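Local atomic coordinates of 3-hydroxyisobutyrate dehydrogenase (Thermus thermophilus, PDB entry 2CVZ), a protein that catalyses the NADP-dependent oxidation of 3-hydroxyisobutyrate, a step of valine catabolism. Residues C[11-19]-C[119-128]; C[1-9]-C[20-30]. All blocks are in the same frame, centred on the assembly; numbering follows the deposited sequence.

Overall arrangement
Both contacts lie in the N-terminal, NADP-binding part of the chain, and their centres are about 14 Å apart. Contact 2 joins strand 4-7 to strand 26-29 in the mixed sheet; contact 1 sets the first turns of the intervening helix 13-23, through His-19, beside helix 119-125. Along the chain the segments alternate: 1-9, 11-19, 20-30, then 119-128. Helix 13-23 is common to the two, and they meet where Ala-17 and Gly-13 of the helix pack against Phe-6 of the strand. Each also touches the same NADPH, contact 2 at its adenosine end and contact 1 at the diphosphate and nicotinamide, so together they follow the cofactor over much of its length.

Contact 1. Residues C[11-19]-C[119-128]; sequences AMGYPMAGH and GTSGAEAGTL. With NDP (NADPH dihydro-nicotinamide-adenine-dinucleotide phosphate), chain G.
His-19 supplies the polar link between the two helices. Its NE2 reaches the C-terminal end of helix 119-125 and gives two weak, bent bonds, to Ala-123 O at 2.9 Å and to Glu-124 O at 3.0 Å. Ala-123 O sits at the ring edge, in its plane, while Gly-126 CA lies over one face in a CH-pi contact, 3.6 Å from the ring centroid. Gly-126 is the C-prime residue of a Schellman motif, and a side chain there would run into this imidazole.

The apolar contact gathers on Ala-123, whose CB points at helix 13-19. Pro-15 CG rests on it at 3.6 Å and the methyl CE of selenomethionine Met-12 approaches from another direction. Bends at chi2 and chi3 (-61° and -69°) fold the Met-12 chain back, bringing SE to 3.6 Å from Gly-119 O and CE against Leu-128 CD2. Leu-128 CD1 takes CG of Met-16, also a selenomethionine, the two side chains crossing at about a right angle. Nearer the cofactor, Thr-120 CG2 lies 3.7 Å from Ala-11 O.

Two backbone amides hold the diphosphate. Ala-11 N donates almost straight to NADPH O1A at 2.8 Å. Met-12 N donates to NADPH O2N at 2.9 Å. Met-12 CG also touches the nicotinamide ring at C2N and C3N. Amides in the turn that leads from a strand into a helix, gripping a diphosphate, are the hallmark of a Rossmann-type dinucleotide site, here flanked by a nearly parallel second helix.

Contact 2. Residues C[1-9]-C[20-30]; sequences MEKVAFIGL and LARRFPTLVWN. With NDP (NADPH dihydro-nicotinamide-adenine-dinucleotide phosphate), chain G.
Asn-30 OD1 is gripped from two sources: the ribose hydroxyl O3B of NADPH donates to it at 2.8 Å, and Leu-9 N at 3.0 Å, the latter from 42° out of the carbonyl plane. The other branch of the amide, ND2, gives a straight bond to O2X of the cofactor's 2'-phosphate at 3.0 Å and a second to Thr-32 O, which helps fix the rotation of the group. With chi1 at -170°, CG stands opposite the backbone N and the amide swings toward Leu-9. With an alanine here, NADPH O3B and Leu-9 N are likely to lose their shared acceptor, and the 2'-phosphate one of its donors.

Behind this site two parallel strands run in register, from Val-4 beside Thr-26 to Ile-7 beside Trp-29. Their backbone bonds begin with Val-4 N to Pro-25 O and end with Gly-8 N to Trp-29 O; the shortest is Phe-6 N to Leu-27 O, 2.8 Å.

On one face Ile-7 CG2 meets the edge of the Trp-29 indole at CE3, 3.7 Å away, and Ala-5 CB touches Leu-27 CB. NADPH C2A also approaches that indole edge. On the other face Leu-20 CD1 meets the Phe-6 ring at its edge, close to its plane, nearest CD1, and Leu-9 CD1 leans on Val-28 CB.

That face is covered by helix 13-23, which links the strands in a beta-alpha-beta crossover and lays Met-16 and Ala-17 against Phe-6. Strand 58-61 continues the sheet beyond strand 4-7, and helix 34-43 packs on Leu-9 and Asn-30 through Lys-35.

Contact 1. Residues C[11-19]-C[119-128]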
loop_
_atom_site.group_PDB
_atom_site.type_symbol
_atom_site.label_atom_id
_atom_site.label_comp_id
_atom_site.label_asym_id
_atom_site.label_seq_id
_atom_site.Cartn_x
_atom_site.Cartn_y
_atom_site.Cartn_z
ATOM N N ALA C 11 -10.740 -20.449 24.039
ATOM C CA ALA C 11 -11.862 -19.546 23.810
ATOM C C ALA C 11 -12.894 -20.236 22.927
ATOM O O ALA C 11 -14.096 -20.134 23.161
ATOM C CB ALA C 11 -11.378 -18.269 23.141
HETATM N N MSE C 12 -12.404 -20.942 21.917
HETATM C CA MSE C 12 -13.269 -21.655 20.986
HETATM C C MSE C 12 -13.538 -23.092 21.412
HETATM O O MSE C 12 -14.686 -23.537 21.424
HETATM C CB MSE C 12 -12.644 -21.666 19.591
HETATM C CG MSE C 12 -12.521 -20.305 18.947
HETATM SE SE MSE C 12 -14.232 -19.440 18.684
HETATM C CE MSE C 12 -14.921 -20.599 17.306
ATOM N N GLY C 13 -12.475 -23.814 21.756
ATOM C CA GLY C 13 -12.605 -25.206 22.146
ATOM C C GLY C 13 -13.513 -25.509 23.323
ATOM O O GLY C 13 -14.260 -26.486 23.301
ATOM N N TYR C 14 -13.447 -24.684 24.362
ATOM C CA TYR C 14 -14.273 -24.907 25.544
ATOM C C TYR C 14 -15.761 -25.006 25.178
ATOM O O TYR C 14 -16.394 -26.038 25.410
ATOM C CB TYR C 14 -14.038 -23.787 26.566
ATOM C CG TYR C 14 -14.563 -24.092 27.954
ATOM C CD1 TYR C 14 -13.825 -24.870 28.849
ATOM C CD2 TYR C 14 -15.804 -23.612 28.366
ATOM C CE1 TYR C 14 -14.318 -25.160 30.128
ATOM C CE2 TYR C 14 -16.303 -23.894 29.633
ATOM C CZ TYR C 14 -15.559 -24.666 30.507
ATOM O OH TYR C 14 -16.066 -24.942 31.756
ATOM N N PRO C 15 -16.344 -23.942 24.598
ATOM C CA PRO C 15 -17.767 -24.037 24.245
ATOM C C PRO C 15 -18.058 -25.093 23.175
ATOM O O PRO C 15 -19.083 -25.769 23.227
ATOM C CB PRO C 15 -18.110 -22.617 23.790
ATOM C CG PRO C 15 -16.800 -22.096 23.267
ATOM C CD PRO C 15 -15.817 -22.599 24.293
HETATM N N MSE C 16 -17.153 -25.236 22.210
HETATM C CA MSE C 16 -17.337 -26.225 21.151
HETATM C C MSE C 16 -17.466 -27.626 21.730
HETATM O O MSE C 16 -18.371 -28.383 21.364
HETATM C CB MSE C 16 -16.161 -26.181 20.175
HETATM C CG MSE C 16 -16.168 -24.970 19.271
HETATM SE SE MSE C 16 -14.541 -24.856 18.233
HETATM C CE MSE C 16 -14.857 -26.306 17.009
ATOM N N ALA C 17 -16.555 -27.969 22.635
ATOM C CA ALA C 17 -16.571 -29.279 23.268
ATOM C C ALA C 17 -17.814 -29.404 24.138
ATOM O O ALA C 17 -18.270 -30.508 24.427
ATOM C CB ALA C 17 -15.316 -29.473 24.109
ATOM N N GLY C 18 -18.353 -28.264 24.561
ATOM C CA GLY C 18 -19.551 -28.280 25.381
ATOM C C GLY C 18 -20.725 -28.826 24.588
ATOM O O GLY C 18 -21.522 -29.619 25.099
ATOM N N HIS C 19 -20.842 -28.402 23.334
ATOM C CA HIS C 19 -21.926 -28.882 22.487
ATOM C C HIS C 19 -21.795 -30.383 22.267
ATOM O O HIS C 19 -22.790 -31.110 22.290
ATOM C CB HIS C 19 -21.926 -28.133 21.154
ATOM C CG HIS C 19 -22.449 -26.737 21.265
ATOM N ND1 HIS C 19 -23.784 -26.462 21.469
ATOM C CD2 HIS C 19 -21.812 -25.542 21.276
ATOM C CE1 HIS C 19 -23.948 -25.157 21.602
ATOM N NE2 HIS C 19 -22.766 -24.577 21.490
ATOM N N GLY C 119 -16.849 -16.869 15.727
ATOM C CA GLY C 119 -16.385 -16.287 16.976
ATOM C C GLY C 119 -16.832 -17.064 18.200
ATOM O O GLY C 119 -17.471 -18.111 18.084
ATOM N N THR C 120 -16.490 -16.558 19.381
ATOM C CA THR C 120 -16.872 -17.231 20.613
ATOM C C THR C 120 -18.387 -17.253 20.780
ATOM O O THR C 120 -18.938 -18.187 21.364
ATOM C CB THR C 120 -16.219 -16.565 21.850
ATOM O OG1 THR C 120 -16.495 -15.159 21.848
ATOM C CG2 THR C 120 -14.710 -16.783 21.834
ATOM N N SER C 121 -19.065 -16.235 20.254
ATOM C CA SER C 121 -20.521 -16.170 20.358
ATOM C C SER C 121 -21.154 -17.285 19.529
ATOM O O SER C 121 -22.155 -17.882 19.931
ATOM C CB SER C 121 -21.034 -14.814 19.869
ATOM O OG SER C 121 -20.749 -14.628 18.494
ATOM N N GLY C 122 -20.566 -17.560 18.367
ATOM C CA GLY C 122 -21.081 -18.612 17.511
ATOM C C GLY C 122 -20.815 -19.964 18.139
ATOM O O GLY C 122 -21.634 -20.879 18.054
ATOM N N ALA C 123 -19.658 -20.088 18.781
ATOM C CA ALA C 123 -19.284 -21.329 19.439
ATOM C C ALA C 123 -20.252 -21.628 20.580
ATOM O O ALA C 123 -20.672 -22.769 20.770
ATOM C CB ALA C 123 -17.864 -21.225 19.972
ATOM N N GLU C 124 -20.605 -20.597 21.340
ATOM C CA GLU C 124 -21.518 -20.764 22.464
ATOM C C GLU C 124 -22.921 -21.122 21.978
ATOM O O GLU C 124 -23.614 -21.928 22.595
ATOM C CB GLU C 124 -21.565 -19.480 23.302
ATOM C CG GLU C 124 -20.203 -19.049 23.828
ATOM C CD GLU C 124 -20.270 -17.826 24.721
ATOM O OE1 GLU C 124 -21.038 -16.892 24.405
ATOM O OE2 GLU C 124 -19.540 -17.791 25.736
ATOM N N ALA C 125 -23.327 -20.530 20.861
ATOM C CA ALA C 125 -24.646 -20.789 20.300
ATOM C C ALA C 125 -24.687 -22.106 19.529
ATOM O O ALA C 125 -25.761 -22.669 19.306
ATOM C CB ALA C 125 -25.053 -19.646 19.386
ATOM N N GLY C 126 -23.518 -22.594 19.123
ATOM C CA GLY C 126 -23.463 -23.833 18.362
ATOM C C GLY C 126 -23.913 -23.605 16.927
ATOM O O GLY C 126 -24.521 -24.476 16.303
ATOM N N THR C 127 -23.596 -22.429 16.397
ATOM C CA THR C 127 -23.980 -22.070 15.036
ATOM C C THR C 127 -22.773 -21.780 14.152
ATOM O O THR C 127 -22.877 -21.052 13.163
ATOM C CB THR C 127 -24.875 -20.824 15.047
ATOM O OG1 THR C 127 -24.179 -19.753 15.701
ATOM C CG2 THR C 127 -26.175 -21.106 15.789
ATOM N N LEU C 128 -21.626 -22.349 14.507
ATOM C CA LEU C 128 -20.410 -22.124 13.738
ATOM C C LEU C 128 -20.503 -22.621 12.302
ATOM O O LEU C 128 -21.219 -23.582 12.001
ATOM C CB LEU C 128 -19.221 -22.809 14.417
ATOM C CG LEU C 128 -18.784 -22.267 15.777
ATOM C CD1 LEU C 128 -17.709 -23.177 16.352
ATOM C CD2 LEU C 128 -18.266 -20.839 15.630
HETATM P PA NDP G . -7.011 -19.805 22.867
HETATM O O1A NDP G . -8.136 -19.364 23.647
HETATM O O2A NDP G . -5.674 -19.111 22.874
HETATM O O5B NDP G . -6.805 -21.384 23.250
HETATM C C5B NDP G . -5.721 -22.121 22.671
HETATM C C4B NDP G . -5.886 -23.512 23.264
HETATM O O4B NDP G . -4.775 -24.295 22.746
HETATM C C3B NDP G . -5.865 -23.634 24.753
HETATM O O3B NDP G . -6.781 -24.685 25.157
HETATM C C2B NDP G . -4.477 -24.026 25.084
HETATM O O2B NDP G . -4.224 -24.640 26.350
HETATM C C1B NDP G . -4.120 -24.840 23.880
HETATM N N9A NDP G . -2.651 -24.908 23.651
HETATM C C8A NDP G . -1.754 -23.856 23.349
HETATM N N7A NDP G . -0.524 -24.311 23.212
HETATM C C5A NDP G . -0.585 -25.661 23.421
HETATM C C6A NDP G . 0.370 -26.704 23.414
HETATM N N6A NDP G . 1.652 -26.439 23.162
HETATM N N1A NDP G . -0.031 -27.975 23.666
HETATM C C2A NDP G . -1.333 -28.239 23.922
HETATM N N3A NDP G . -2.312 -27.328 23.952
HETATM C C4A NDP G . -1.870 -26.042 23.689
HETATM O O3 NDP G . -7.416 -19.960 21.355
HETATM P PN NDP G . -8.734 -19.765 20.475
HETATM O O1N NDP G . -9.116 -18.354 20.591
HETATM O O2N NDP G . -9.648 -20.850 20.963
HETATM O O5D NDP G . -8.191 -20.202 19.039
HETATM C C5D NDP G . -7.784 -21.578 18.743
HETATM C C4D NDP G . -7.819 -21.740 17.192
HETATM O O4D NDP G . -9.108 -21.326 16.747
HETATM C C3D NDP G . -6.830 -20.803 16.492
HETATM O O3D NDP G . -6.241 -21.493 15.381
HETATM C C2D NDP G . -7.657 -19.606 16.102
HETATM O O2D NDP G . -6.999 -18.885 15.075
HETATM C C1D NDP G . -8.976 -20.380 15.682
HETATM N N1N NDP G . -10.217 -19.545 15.674
HETATM C C2N NDP G . -10.414 -18.618 16.735
HETATM C C3N NDP G . -11.642 -17.841 16.691
HETATM C C7N NDP G . -11.934 -16.868 17.749
HETATM O O7N NDP G . -12.777 -15.955 17.625
HETATM N N7N NDP G . -11.293 -16.939 18.931
HETATM C C4N NDP G . -12.536 -18.046 15.631
HETATM C C5N NDP G . -12.321 -18.944 14.626
HETATM C C6N NDP G . -11.163 -19.695 14.645
HETATM P P2B NDP G . -4.103 -23.860 27.689
HETATM O O1X NDP G . -3.261 -24.754 28.509
HETATM O O2X NDP G . -5.469 -23.654 28.242
HETATM O O3X NDP G . -3.413 -22.519 27.442
#

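Contact 2. Residues C[1-9]-C[20-30]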
loop_
_atom_site.group_PDB
_atom_site.type_symbol
_atom_site.label_atom_id
_atom_site.label_comp_id
_atom_site.label_asym_id
_atom_site.label_seq_id
_atom_site.Cartn_x
_atom_site.Cartn_y
_atom_site.Cartn_z
HETATM N N MSE C 1 -18.627 -47.822 24.466
HETATM C CA MSE C 1 -19.248 -47.584 23.128
HETATM C C MSE C 1 -18.531 -46.424 22.432
HETATM O O MSE C 1 -17.578 -45.851 22.945
HETATM C CB MSE C 1 -20.765 -47.430 23.271
HETATM C CG MSE C 1 -21.515 -47.282 21.955
HETATM SE SE MSE C 1 -23.443 -47.402 22.181
HETATM C CE MSE C 1 -23.681 -49.284 21.774
ATOM N N GLU C 2 -19.093 -46.086 21.260
ATOM C CA GLU C 2 -18.456 -45.038 20.485
ATOM C C GLU C 2 -18.459 -43.689 21.208
ATOM O O GLU C 2 -19.488 -43.191 21.643
ATOM C CB GLU C 2 -19.299 -44.802 19.187
ATOM C CG GLU C 2 -19.331 -46.003 18.249
ATOM C CD GLU C 2 -17.995 -46.258 17.580
ATOM O OE1 GLU C 2 -17.508 -45.353 16.871
ATOM O OE2 GLU C 2 -17.434 -47.359 17.760
ATOM N N LYS C 3 -17.231 -43.149 21.314
ATOM C CA LYS C 3 -17.120 -41.860 21.969
ATOM C C LYS C 3 -16.338 -40.805 21.135
ATOM O O LYS C 3 -15.725 -41.172 20.132
ATOM C CB LYS C 3 -16.316 -41.995 23.304
ATOM C CG LYS C 3 -17.004 -42.857 24.349
ATOM C CD LYS C 3 -16.289 -42.733 25.683
ATOM C CE LYS C 3 -16.979 -43.531 26.776
ATOM N NZ LYS C 3 -16.346 -43.276 28.101
ATOM N N VAL C 4 -16.394 -39.538 21.525
ATOM C CA VAL C 4 -15.673 -38.498 20.814
ATOM C C VAL C 4 -14.776 -37.848 21.856
ATOM O O VAL C 4 -14.980 -38.032 23.057
ATOM C CB VAL C 4 -16.626 -37.449 20.197
ATOM C CG1 VAL C 4 -17.548 -38.126 19.190
ATOM C CG2 VAL C 4 -17.432 -36.760 21.290
ATOM N N ALA C 5 -13.768 -37.111 21.408
ATOM C CA ALA C 5 -12.860 -36.465 22.343
ATOM C C ALA C 5 -12.465 -35.111 21.796
ATOM O O ALA C 5 -12.430 -34.919 20.583
ATOM C CB ALA C 5 -11.623 -37.330 22.554
ATOM N N PHE C 6 -12.173 -34.172 22.689
ATOM C CA PHE C 6 -11.780 -32.837 22.263
ATOM C C PHE C 6 -10.485 -32.421 22.949
ATOM O O PHE C 6 -10.323 -32.599 24.162
ATOM C CB PHE C 6 -12.878 -31.825 22.597
ATOM C CG PHE C 6 -12.834 -30.583 21.749
ATOM C CD1 PHE C 6 -13.675 -30.450 20.646
ATOM C CD2 PHE C 6 -11.937 -29.557 22.034
ATOM C CE1 PHE C 6 -13.621 -29.310 19.838
ATOM C CE2 PHE C 6 -11.875 -28.416 21.233
ATOM C CZ PHE C 6 -12.718 -28.292 20.134
ATOM N N ILE C 7 -9.565 -31.868 22.165
ATOM C CA ILE C 7 -8.282 -31.410 22.681
ATOM C C ILE C 7 -8.153 -29.909 22.466
ATOM O O ILE C 7 -8.310 -29.426 21.345
ATOM C CB ILE C 7 -7.108 -32.108 21.959
ATOM C CG1 ILE C 7 -7.138 -33.611 22.240
ATOM C CG2 ILE C 7 -5.790 -31.490 22.399
ATOM C CD1 ILE C 7 -6.133 -34.406 21.429
ATOM N N GLY C 8 -7.869 -29.177 23.539
ATOM C CA GLY C 8 -7.721 -27.736 23.432
ATOM C C GLY C 8 -8.992 -27.000 23.803
ATOM O O GLY C 8 -9.767 -26.598 22.935
ATOM N N LEU C 9 -9.203 -26.814 25.103
ATOM C CA LEU C 9 -10.394 -26.129 25.591
ATOM C C LEU C 9 -10.153 -24.631 25.752
ATOM O O LEU C 9 -10.194 -24.101 26.863
ATOM C CB LEU C 9 -10.828 -26.744 26.927
ATOM C CG LEU C 9 -10.988 -28.268 26.905
ATOM C CD1 LEU C 9 -11.343 -28.772 28.296
ATOM C CD2 LEU C 9 -12.071 -28.659 25.902
ATOM N N LEU C 20 -20.566 -30.848 22.071
ATOM C CA LEU C 20 -20.324 -32.271 21.871
ATOM C C LEU C 20 -20.668 -33.063 23.131
ATOM O O LEU C 20 -21.275 -34.125 23.057
ATOM C CB LEU C 20 -18.854 -32.523 21.525
ATOM C CG LEU C 20 -18.336 -32.037 20.171
ATOM C CD1 LEU C 20 -16.830 -32.236 20.108
ATOM C CD2 LEU C 20 -19.022 -32.805 19.051
ATOM N N ALA C 21 -20.273 -32.532 24.285
ATOM C CA ALA C 21 -20.504 -33.201 25.562
ATOM C C ALA C 21 -21.971 -33.437 25.908
ATOM O O ALA C 21 -22.305 -34.419 26.570
ATOM C CB ALA C 21 -19.820 -32.422 26.690
ATOM N N ARG C 22 -22.849 -32.542 25.473
ATOM C CA ARG C 22 -24.266 -32.702 25.771
ATOM C C ARG C 22 -24.936 -33.618 24.753
ATOM O O ARG C 22 -26.062 -34.072 24.955
ATOM C CB ARG C 22 -24.958 -31.332 25.783
ATOM C CG ARG C 22 -24.386 -30.369 26.825
ATOM C CD ARG C 22 -25.295 -29.166 27.041
ATOM N NE ARG C 22 -25.430 -28.328 25.852
ATOM C CZ ARG C 22 -24.495 -27.490 25.414
ATOM N NH1 ARG C 22 -23.347 -27.373 26.068
ATOM N NH2 ARG C 22 -24.707 -26.769 24.320
ATOM N N ARG C 23 -24.218 -33.905 23.672
ATOM C CA ARG C 23 -24.733 -34.735 22.587
ATOM C C ARG C 23 -24.229 -36.182 22.595
ATOM O O ARG C 23 -25.010 -37.121 22.409
ATOM C CB ARG C 23 -24.365 -34.069 21.257
ATOM C CG ARG C 23 -24.970 -34.678 20.004
ATOM C CD ARG C 23 -26.414 -34.237 19.789
ATOM N NE ARG C 23 -26.772 -34.266 18.374
ATOM C CZ ARG C 23 -26.582 -33.254 17.531
ATOM N NH1 ARG C 23 -26.041 -32.122 17.957
ATOM N NH2 ARG C 23 -26.920 -33.380 16.255
ATOM N N PHE C 24 -22.924 -36.356 22.795
ATOM C CA PHE C 24 -22.298 -37.681 22.795
ATOM C C PHE C 24 -21.382 -37.858 24.002
ATOM O O PHE C 24 -20.975 -36.877 24.630
ATOM C CB PHE C 24 -21.402 -37.863 21.562
ATOM C CG PHE C 24 -21.976 -37.320 20.288
ATOM C CD1 PHE C 24 -22.946 -38.023 19.589
ATOM C CD2 PHE C 24 -21.515 -36.113 19.772
ATOM C CE1 PHE C 24 -23.451 -37.533 18.384
ATOM C CE2 PHE C 24 -22.011 -35.615 18.572
ATOM C CZ PHE C 24 -22.980 -36.326 17.876
ATOM N N PRO C 25 -21.038 -39.115 24.338
ATOM C CA PRO C 25 -20.140 -39.343 25.476
ATOM C C PRO C 25 -18.844 -38.677 25.016
ATOM O O PRO C 25 -18.280 -39.068 23.990
ATOM C CB PRO C 25 -20.017 -40.865 25.519
ATOM C CG PRO C 25 -21.336 -41.328 24.967
ATOM C CD PRO C 25 -21.540 -40.391 23.800
ATOM N N THR C 26 -18.371 -37.681 25.757
ATOM C CA THR C 26 -17.185 -36.948 25.333
ATOM C C THR C 26 -16.037 -36.880 26.326
ATOM O O THR C 26 -16.227 -36.555 27.497
ATOM C CB THR C 26 -17.570 -35.498 24.951
ATOM O OG1 THR C 26 -18.593 -35.523 23.950
ATOM C CG2 THR C 26 -16.363 -34.738 24.419
ATOM N N LEU C 27 -14.838 -37.182 25.835
ATOM C CA LEU C 27 -13.631 -37.118 26.646
ATOM C C LEU C 27 -12.943 -35.801 26.297
ATOM O O LEU C 27 -12.884 -35.421 25.127
ATOM C CB LEU C 27 -12.691 -38.280 26.312
ATOM C CG LEU C 27 -13.223 -39.710 26.415
ATOM C CD1 LEU C 27 -12.071 -40.678 26.178
ATOM C CD2 LEU C 27 -13.845 -39.950 27.789
ATOM N N VAL C 28 -12.438 -35.093 27.300
ATOM C CA VAL C 28 -11.756 -33.836 27.032
ATOM C C VAL C 28 -10.414 -33.753 27.741
ATOM O O VAL C 28 -10.221 -34.325 28.816
ATOM C CB VAL C 28 -12.609 -32.605 27.447
ATOM C CG1 VAL C 28 -13.856 -32.516 26.584
ATOM C CG2 VAL C 28 -12.989 -32.699 28.921
ATOM N N TRP C 29 -9.480 -33.048 27.113
ATOM C CA TRP C 29 -8.154 -32.853 27.677
ATOM C C TRP C 29 -7.683 -31.454 27.333
ATOM O O TRP C 29 -7.984 -30.935 26.256
ATOM C CB TRP C 29 -7.155 -33.862 27.109
ATOM C CG TRP C 29 -5.756 -33.637 27.617
ATOM C CD1 TRP C 29 -5.210 -34.130 28.768
ATOM C CD2 TRP C 29 -4.745 -32.819 27.012
ATOM N NE1 TRP C 29 -3.920 -33.671 28.917
ATOM C CE2 TRP C 29 -3.611 -32.864 27.853
ATOM C CE3 TRP C 29 -4.686 -32.051 25.840
ATOM C CZ2 TRP C 29 -2.428 -32.170 27.559
ATOM C CZ3 TRP C 29 -3.510 -31.359 25.547
ATOM C CH2 TRP C 29 -2.398 -31.427 26.405
ATOM N N ASN C 30 -6.952 -30.847 28.259
ATOM C CA ASN C 30 -6.406 -29.515 28.063
ATOM C C ASN C 30 -5.068 -29.443 28.790
ATOM O O ASN C 30 -4.908 -30.021 29.867
ATOM C CB ASN C 30 -7.354 -28.450 28.619
ATOM C CG ASN C 30 -6.949 -27.045 28.216
ATOM O OD1 ASN C 30 -6.935 -26.710 27.032
ATOM N ND2 ASN C 30 -6.611 -26.216 29.200
HETATM P PA NDP G . -7.011 -19.805 22.867
HETATM O O1A NDP G . -8.136 -19.364 23.647
HETATM O O2A NDP G . -5.674 -19.111 22.874
HETATM O O5B NDP G . -6.805 -21.384 23.250
HETATM C C5B NDP G . -5.721 -22.121 22.671
HETATM C C4B NDP G . -5.886 -23.512 23.264
HETATM O O4B NDP G . -4.775 -24.295 22.746
HETATM C C3B NDP G . -5.865 -23.634 24.753
HETATM O O3B NDP G . -6.781 -24.685 25.157
HETATM C C2B NDP G . -4.477 -24.026 25.084
HETATM O O2B NDP G . -4.224 -24.640 26.350
HETATM C C1B NDP G . -4.120 -24.840 23.880
HETATM N N9A NDP G . -2.651 -24.908 23.651
HETATM C C8A NDP G . -1.754 -23.856 23.349
HETATM N N7A NDP G . -0.524 -24.311 23.212
HETATM C C5A NDP G . -0.585 -25.661 23.421
HETATM C C6A NDP G . 0.370 -26.704 23.414
HETATM N N6A NDP G . 1.652 -26.439 23.162
HETATM N N1A NDP G . -0.031 -27.975 23.666
HETATM C C2A NDP G . -1.333 -28.239 23.922
HETATM N N3A NDP G . -2.312 -27.328 23.952
HETATM C C4A NDP G . -1.870 -26.042 23.689
HETATM O O3 NDP G . -7.416 -19.960 21.355
HETATM P PN NDP G . -8.734 -19.765 20.475
HETATM O O1N NDP G . -9.116 -18.354 20.591
HETATM O O2N NDP G . -9.648 -20.850 20.963
HETATM O O5D NDP G . -8.191 -20.202 19.039
HETATM C C5D NDP G . -7.784 -21.578 18.743
HETATM C C4D NDP G . -7.819 -21.740 17.192
HETATM O O4D NDP G . -9.108 -21.326 16.747
HETATM C C3D NDP G . -6.830 -20.803 16.492
HETATM O O3D NDP G . -6.241 -21.493 15.381
HETATM C C2D NDP G . -7.657 -19.606 16.102
HETATM O O2D NDP G . -6.999 -18.885 15.075
HETATM C C1D NDP G . -8.976 -20.380 15.682
HETATM N N1N NDP G . -10.217 -19.545 15.674
HETATM C C2N NDP G . -10.414 -18.618 16.735
HETATM C C3N NDP G . -11.642 -17.841 16.691
HETATM C C7N NDP G . -11.934 -16.868 17.749
HETATM O O7N NDP G . -12.777 -15.955 17.625
HETATM N N7N NDP G . -11.293 -16.939 18.931
HETATM C C4N NDP G . -12.536 -18.046 15.631
HETATM C C5N NDP G . -12.321 -18.944 14.626
HETATM C C6N NDP G . -11.163 -19.695 14.645
HETATM P P2B NDP G . -4.103 -23.860 27.689
HETATM O O1X NDP G . -3.261 -24.754 28.509
HETATM O O2X NDP G . -5.469 -23.654 28.242
HETATM O O3X NDP G . -3.413 -22.519 27.442
#